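PDB 2IEE: probable ABC transporter extracellular-binding protein YckB from Bacillus subtilis, which probably serves as the extracellular solute-binding component of a binding-protein-dependent ABC transport system. Local coordinates for residues A[99-104]-A[210-215]; A[91-96]-A[206-211]. All blocks are in the same frame, centred on the assembly; numbering follows the deposited sequence.

Both contacts lean on the long strand 197-214, which runs from one lobe of the binding protein to the other, and they share Ala210 and Leu211. Contact 1, at the 210-215 end, is largely buried: the edge strand 101-103 pairs with it antiparallel and adds two phenylalanines, with lysines and a glutamate only at the exposed end. Contact 2, nearer the centre of the chain, is smaller and only partly buried; an irregular segment leading into helix 95-98 is held by a single backbone bridge, waters and an aspartate-glutamine bond. The ring of Phe103 joins the two, its CZ 3.6 Å from Asp92 O.

Contact 1 of 2, residues A[99-104]-A[210-215]; sequences EKFAFS and ALVMKK
Ala102 and Met213, a selenomethionine, form the hydrogen-bonded pair of a short antiparallel ladder that adds strand 101-103 to the edge of a mixed sheet. Ala102 N gives Met213 O a nearly straight bond of 2.7 Å (171° at the hydrogen), and Met213 N returns one to Ala102 O at 2.9 Å. Next along, Phe103 and Val212 are the non-hydrogen-bonded pair. Their side chains lie alongside each other on one face, Val212 CG2 reaching Phe103 CE1 at 3.4 Å, while the other methyl, CG1, packs obliquely on CB and CG of Phe101. The branched valine thus serves both aromatic residues at once. On the opposite face the small methyl of Ala102 fits close over the backbone of Lys215, whose extended aliphatic chain runs on past Phe101 O to Glu99 O. Bends at chi2 and chi3 carry the flexible apolar chain of Met213 across to Ser104, its CE 3.6 Å from Ser104 CB. Ser104 grips Leu211 with two bonds: its N donates to Leu211 O in the carbonyl plane, and with OG turned between its own N and carbonyl carbon (chi1 64°), the hydroxyl oxygen accepts a hydrogen bond from Leu211 N at 2.9 Å.

Further out, helix 75-81 covers Phe101 and Val212, and helix 218-234 packs against Ala102, Met213 and Ser104. Helix 95-98 borders Phe103, and its Asp96 OD1 forms a salt bridge with Lys100 NZ.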
loop_
_atom_site.group_PDB
_atom_site.type_symbol
_atom_site.label_atom_id
_atom_site.label_comp_id
_atom_site.label_asym_id
_atom_site.label_seq_id
_atom_site.Cartn_x
_atom_site.Cartn_y
_atom_site.Cartn_z
ATOM N N GLU A 99 4.472 -15.035 -12.878
ATOM C CA GLU A 99 5.084 -16.200 -13.500
ATOM C C GLU A 99 6.117 -16.812 -12.569
ATOM O O GLU A 99 6.527 -17.958 -12.752
ATOM C CB GLU A 99 5.739 -15.820 -14.833
ATOM C CG GLU A 99 4.860 -16.102 -16.043
ATOM C CD GLU A 99 3.487 -15.463 -15.930
ATOM O OE1 GLU A 99 3.388 -14.225 -16.088
ATOM O OE2 GLU A 99 2.507 -16.197 -15.672
ATOM N N LYS A 100 6.519 -16.041 -11.562
ATOM C CA LYS A 100 7.515 -16.484 -10.593
ATOM C C LYS A 100 6.909 -16.865 -9.242
ATOM O O LYS A 100 7.504 -17.629 -8.489
ATOM C CB LYS A 100 8.557 -15.384 -10.367
ATOM C CG LYS A 100 9.315 -14.924 -11.608
ATOM C CD LYS A 100 10.339 -13.851 -11.231
ATOM C CE LYS A 100 11.209 -13.431 -12.410
ATOM N NZ LYS A 100 10.455 -12.672 -13.444
ATOM N N PHE A 101 5.732 -16.334 -8.932
ATOM C CA PHE A 101 5.090 -16.616 -7.648
ATOM C C PHE A 101 3.593 -16.871 -7.752
ATOM O O PHE A 101 2.986 -16.705 -8.808
ATOM C CB PHE A 101 5.290 -15.435 -6.699
ATOM C CG PHE A 101 6.722 -15.124 -6.405
ATOM C CD1 PHE A 101 7.443 -15.899 -5.503
ATOM C CD2 PHE A 101 7.351 -14.043 -7.015
ATOM C CE1 PHE A 101 8.776 -15.604 -5.208
ATOM C CE2 PHE A 101 8.681 -13.736 -6.730
ATOM C CZ PHE A 101 9.393 -14.522 -5.822
ATOM N N ALA A 102 3.003 -17.266 -6.631
ATOM C CA ALA A 102 1.570 -17.500 -6.565
ATOM C C ALA A 102 0.977 -16.420 -5.665
ATOM O O ALA A 102 1.345 -16.303 -4.497
ATOM C CB ALA A 102 1.284 -18.868 -5.987
ATOM N N PHE A 103 0.070 -15.624 -6.214
ATOM C CA PHE A 103 -0.577 -14.563 -5.453
ATOM C C PHE A 103 -1.944 -15.015 -4.966
ATOM O O PHE A 103 -2.577 -15.884 -5.566
ATOM C CB PHE A 103 -0.790 -13.328 -6.327
ATOM C CG PHE A 103 0.430 -12.485 -6.511
ATOM C CD1 PHE A 103 0.816 -11.579 -5.533
ATOM C CD2 PHE A 103 1.159 -12.550 -7.693
ATOM C CE1 PHE A 103 1.907 -10.739 -5.732
ATOM C CE2 PHE A 103 2.252 -11.720 -7.905
ATOM C CZ PHE A 103 2.625 -10.809 -6.922
ATOM N N SER A 104 -2.399 -14.415 -3.875
ATOM C CA SER A 104 -3.726 -14.709 -3.364
ATOM C C SER A 104 -4.588 -13.738 -4.161
ATOM O O SER A 104 -4.061 -12.947 -4.942
ATOM C CB SER A 104 -3.825 -14.352 -1.883
ATOM O OG SER A 104 -3.666 -12.949 -1.684
ATOM N N ALA A 210 -1.590 -8.209 -2.999
ATOM C CA ALA A 210 -2.056 -9.507 -2.537
ATOM C C ALA A 210 -0.935 -10.235 -1.825
ATOM O O ALA A 210 0.210 -9.779 -1.829
ATOM C CB ALA A 210 -2.541 -10.343 -3.733
ATOM N N LEU A 211 -1.266 -11.374 -1.224
ATOM C CA LEU A 211 -0.281 -12.179 -0.519
ATOM C C LEU A 211 0.590 -12.935 -1.521
ATOM O O LEU A 211 0.084 -13.536 -2.473
ATOM C CB LEU A 211 -0.976 -13.174 0.406
ATOM C CG LEU A 211 -0.032 -13.960 1.317
ATOM C CD1 LEU A 211 0.554 -13.027 2.385
ATOM C CD2 LEU A 211 -0.794 -15.119 1.958
ATOM N N VAL A 212 1.897 -12.911 -1.296
ATOM C CA VAL A 212 2.841 -13.574 -2.191
ATOM C C VAL A 212 3.378 -14.881 -1.614
ATOM O O VAL A 212 3.851 -14.925 -0.477
ATOM C CB VAL A 212 4.051 -12.661 -2.495
ATOM C CG1 VAL A 212 4.866 -13.246 -3.629
ATOM C CG2 VAL A 212 3.577 -11.251 -2.838
HETATM N N MSE A 213 3.292 -15.951 -2.393
HETATM C CA MSE A 213 3.814 -17.231 -1.943
HETATM C C MSE A 213 4.440 -18.023 -3.084
HETATM O O MSE A 213 4.271 -17.687 -4.261
HETATM C CB MSE A 213 2.725 -18.038 -1.210
HETATM C CG MSE A 213 1.380 -18.140 -1.900
HETATM SE SE MSE A 213 -0.158 -18.257 -0.670
HETATM C CE MSE A 213 -1.238 -16.902 -1.529
ATOM N N LYS A 214 5.204 -19.051 -2.726
ATOM C CA LYS A 214 5.881 -19.895 -3.707
ATOM C C LYS A 214 4.840 -20.386 -4.706
ATOM O O LYS A 214 3.800 -20.906 -4.316
ATOM C CB LYS A 214 6.541 -21.075 -2.984
ATOM C CG LYS A 214 7.654 -21.771 -3.746
ATOM C CD LYS A 214 8.272 -22.857 -2.871
ATOM C CE LYS A 214 9.370 -23.620 -3.589
ATOM N NZ LYS A 214 9.849 -24.775 -2.766
ATOM N N LYS A 215 5.123 -20.221 -5.994
ATOM C CA LYS A 215 4.186 -20.618 -7.042
ATOM C C LYS A 215 3.777 -22.096 -7.009
ATOM O O LYS A 215 2.705 -22.457 -7.500
ATOM C CB LYS A 215 4.760 -20.252 -8.415
ATOM C CG LYS A 215 3.749 -20.319 -9.548
ATOM C CD LYS A 215 4.236 -19.557 -10.771
ATOM C CE LYS A 215 3.312 -19.775 -11.960
ATOM N NZ LYS A 215 1.895 -19.460 -11.636
#

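Contact 2 of 2, residues A[91-96]-A[206-211]; sequences IDVTKD and PNKQAL
Asn207, on strand 197-214, packs its CB 3.8 Å from OD1 of Asp92, in the segment that leads into helix 95-98. Its amide is held at both ends: ND2 donates to Met205 O, and Asn207 OD1 accepts a hydrogen bond from Gln209 NE2 at 2.9 Å. The backbone of Lys208 makes the bridge between the segments, its O receiving a bond from Val93 N at 2.9 Å almost in line with the carbonyl, while Asp92 CA adds a CA-H...O contact to the same oxygen. A water extends this bridge by accepting from Lys208 N and donating to Val93 O. The aliphatic part of Lys208 crosses Val93 obliquely, Lys208 CG 3.9 Å from Val93 CG2, a fitting use of a long chain at a partly exposed place.

At Gln209 the chain bends at chi2 (69°), bringing the amide alongside Asp92. Gln209 NE2 donates to Asp92 OD1 at 2.7 Å, nearly along the carboxylate C-O axis, with that oxygen close to the plane of the Gln209 amide, though the carboxylate and amide planes are turned 67° apart. Lys108 NZ binds the other end, OE1. A leucine here would probably leave Asp92 OD1 and Asn207 OD1 without this donor and Lys108 without its amide acceptor. Beyond it, Ala210 sets CB 4.0 Å from Val93 CG2, and its O takes a hydrogen bond from a second water, which accepts one from Ile91 N.

One NH2 group therefore serves two oxygens, and Lys108 probably strengthens its donation by drawing charge toward OE1; the amide thus bridges two charged groups, NE2 to the carboxylate and OE1 to the lysine.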
loop_
_atom_site.group_PDB
_atom_site.type_symbol
_atom_site.label_atom_id
_atom_site.label_comp_id
_atom_site.label_asym_id
_atom_site.label_seq_id
_atom_site.Cartn_x
_atom_site.Cartn_y
_atom_site.Cartn_z
ATOM N N ILE A 91 2.802 -5.622 -1.849
ATOM C CA ILE A 91 3.405 -6.011 -3.115
ATOM C C ILE A 91 2.379 -6.059 -4.245
ATOM O O ILE A 91 1.385 -6.780 -4.168
ATOM C CB ILE A 91 4.089 -7.378 -2.975
ATOM C CG1 ILE A 91 5.077 -7.326 -1.807
ATOM C CG2 ILE A 91 4.811 -7.734 -4.262
ATOM C CD1 ILE A 91 5.692 -8.655 -1.451
ATOM N N ASP A 92 2.632 -5.286 -5.298
ATOM C CA ASP A 92 1.710 -5.232 -6.423
ATOM C C ASP A 92 1.663 -6.534 -7.202
ATOM O O ASP A 92 2.651 -7.270 -7.294
ATOM C CB ASP A 92 2.082 -4.103 -7.395
ATOM C CG ASP A 92 2.118 -2.734 -6.734
ATOM O OD1 ASP A 92 1.264 -2.456 -5.865
ATOM O OD2 ASP A 92 2.999 -1.923 -7.098
ATOM N N VAL A 93 0.490 -6.823 -7.746
ATOM C CA VAL A 93 0.319 -8.005 -8.565
ATOM C C VAL A 93 0.738 -7.527 -9.950
ATOM O O VAL A 93 0.213 -6.532 -10.439
ATOM C CB VAL A 93 -1.158 -8.447 -8.634
ATOM C CG1 VAL A 93 -1.287 -9.668 -9.531
ATOM C CG2 VAL A 93 -1.679 -8.745 -7.241
ATOM N N THR A 94 1.707 -8.203 -10.556
ATOM C CA THR A 94 2.158 -7.846 -11.898
ATOM C C THR A 94 2.314 -9.140 -12.679
ATOM O O THR A 94 2.543 -10.196 -12.090
ATOM C CB THR A 94 3.515 -7.120 -11.891
ATOM O OG1 THR A 94 4.546 -8.041 -11.512
ATOM C CG2 THR A 94 3.491 -5.942 -10.918
ATOM N N LYS A 95 2.184 -9.063 -13.999
ATOM C CA LYS A 95 2.312 -10.246 -14.833
ATOM C C LYS A 95 3.678 -10.883 -14.663
ATOM O O LYS A 95 3.796 -12.104 -14.604
ATOM C CB LYS A 95 2.070 -9.897 -16.301
ATOM C CG LYS A 95 0.615 -10.016 -16.709
ATOM C CD LYS A 95 0.429 -9.799 -18.199
ATOM C CE LYS A 95 -0.907 -10.350 -18.655
ATOM N NZ LYS A 95 -0.950 -11.821 -18.438
ATOM N N ASP A 96 4.708 -10.049 -14.572
ATOM C CA ASP A 96 6.067 -10.544 -14.399
ATOM C C ASP A 96 6.178 -11.392 -13.134
ATOM O O ASP A 96 6.702 -12.505 -13.164
ATOM C CB ASP A 96 7.047 -9.372 -14.327
ATOM C CG ASP A 96 8.455 -9.812 -13.976
ATOM O OD1 ASP A 96 9.042 -10.605 -14.743
ATOM O OD2 ASP A 96 8.972 -9.367 -12.930
ATOM N N PRO A 206 -2.907 2.460 -11.984
ATOM C CA PRO A 206 -3.709 1.616 -11.094
ATOM C C PRO A 206 -2.847 0.462 -10.572
ATOM O O PRO A 206 -1.886 0.058 -11.223
ATOM C CB PRO A 206 -4.838 1.137 -12.000
ATOM C CG PRO A 206 -4.169 1.056 -13.346
ATOM C CD PRO A 206 -3.368 2.344 -13.379
ATOM N N ASN A 207 -3.185 -0.058 -9.396
ATOM C CA ASN A 207 -2.422 -1.147 -8.801
ATOM C C ASN A 207 -3.248 -1.905 -7.772
ATOM O O ASN A 207 -4.254 -1.395 -7.271
ATOM C CB ASN A 207 -1.146 -0.590 -8.142
ATOM C CG ASN A 207 -1.440 0.478 -7.075
ATOM O OD1 ASN A 207 -1.887 0.173 -5.964
ATOM N ND2 ASN A 207 -1.187 1.733 -7.416
ATOM N N LYS A 208 -2.828 -3.131 -7.478
ATOM C CA LYS A 208 -3.496 -3.974 -6.500
ATOM C C LYS A 208 -2.458 -4.819 -5.779
ATOM O O LYS A 208 -1.430 -5.184 -6.359
ATOM C CB LYS A 208 -4.539 -4.872 -7.174
ATOM C CG LYS A 208 -4.020 -5.784 -8.280
ATOM C CD LYS A 208 -5.198 -6.448 -8.998
ATOM C CE LYS A 208 -4.770 -7.234 -10.232
ATOM N NZ LYS A 208 -5.955 -7.816 -10.938
ATOM N N GLN A 209 -2.723 -5.119 -4.511
ATOM C CA GLN A 209 -1.803 -5.908 -3.700
ATOM C C GLN A 209 -2.433 -7.203 -3.194
ATOM O O GLN A 209 -3.647 -7.291 -2.977
ATOM C CB GLN A 209 -1.307 -5.085 -2.506
ATOM C CG GLN A 209 -0.578 -3.811 -2.877
ATOM C CD GLN A 209 -1.494 -2.776 -3.494
ATOM O OE1 GLN A 209 -2.522 -2.431 -2.921
ATOM N NE2 GLN A 209 -1.119 -2.268 -4.662
ATOM N N ALA A 210 -1.590 -8.209 -2.999
ATOM C CA ALA A 210 -2.056 -9.507 -2.537
ATOM C C ALA A 210 -0.935 -10.235 -1.825
ATOM O O ALA A 210 0.210 -9.779 -1.829
ATOM C CB ALA A 210 -2.541 -10.343 -3.733
ATOM N N LEU A 211 -1.266 -11.374 -1.224
ATOM C CA LEU A 211 -0.281 -12.179 -0.519
ATOM C C LEU A 211 0.590 -12.935 -1.521
ATOM O O LEU A 211 0.084 -13.536 -2.473
ATOM C CB LEU A 211 -0.976 -13.174 0.406
ATOM C CG LEU A 211 -0.032 -13.960 1.317
ATOM C CD1 LEU A 211 0.554 -13.027 2.385
ATOM C CD2 LEU A 211 -0.794 -15.119 1.958
HETATM O O HOH W 1 1.781 -7.882 -0.215
HETATM O O HOH W 2 -0.491 -4.014 -9.193
#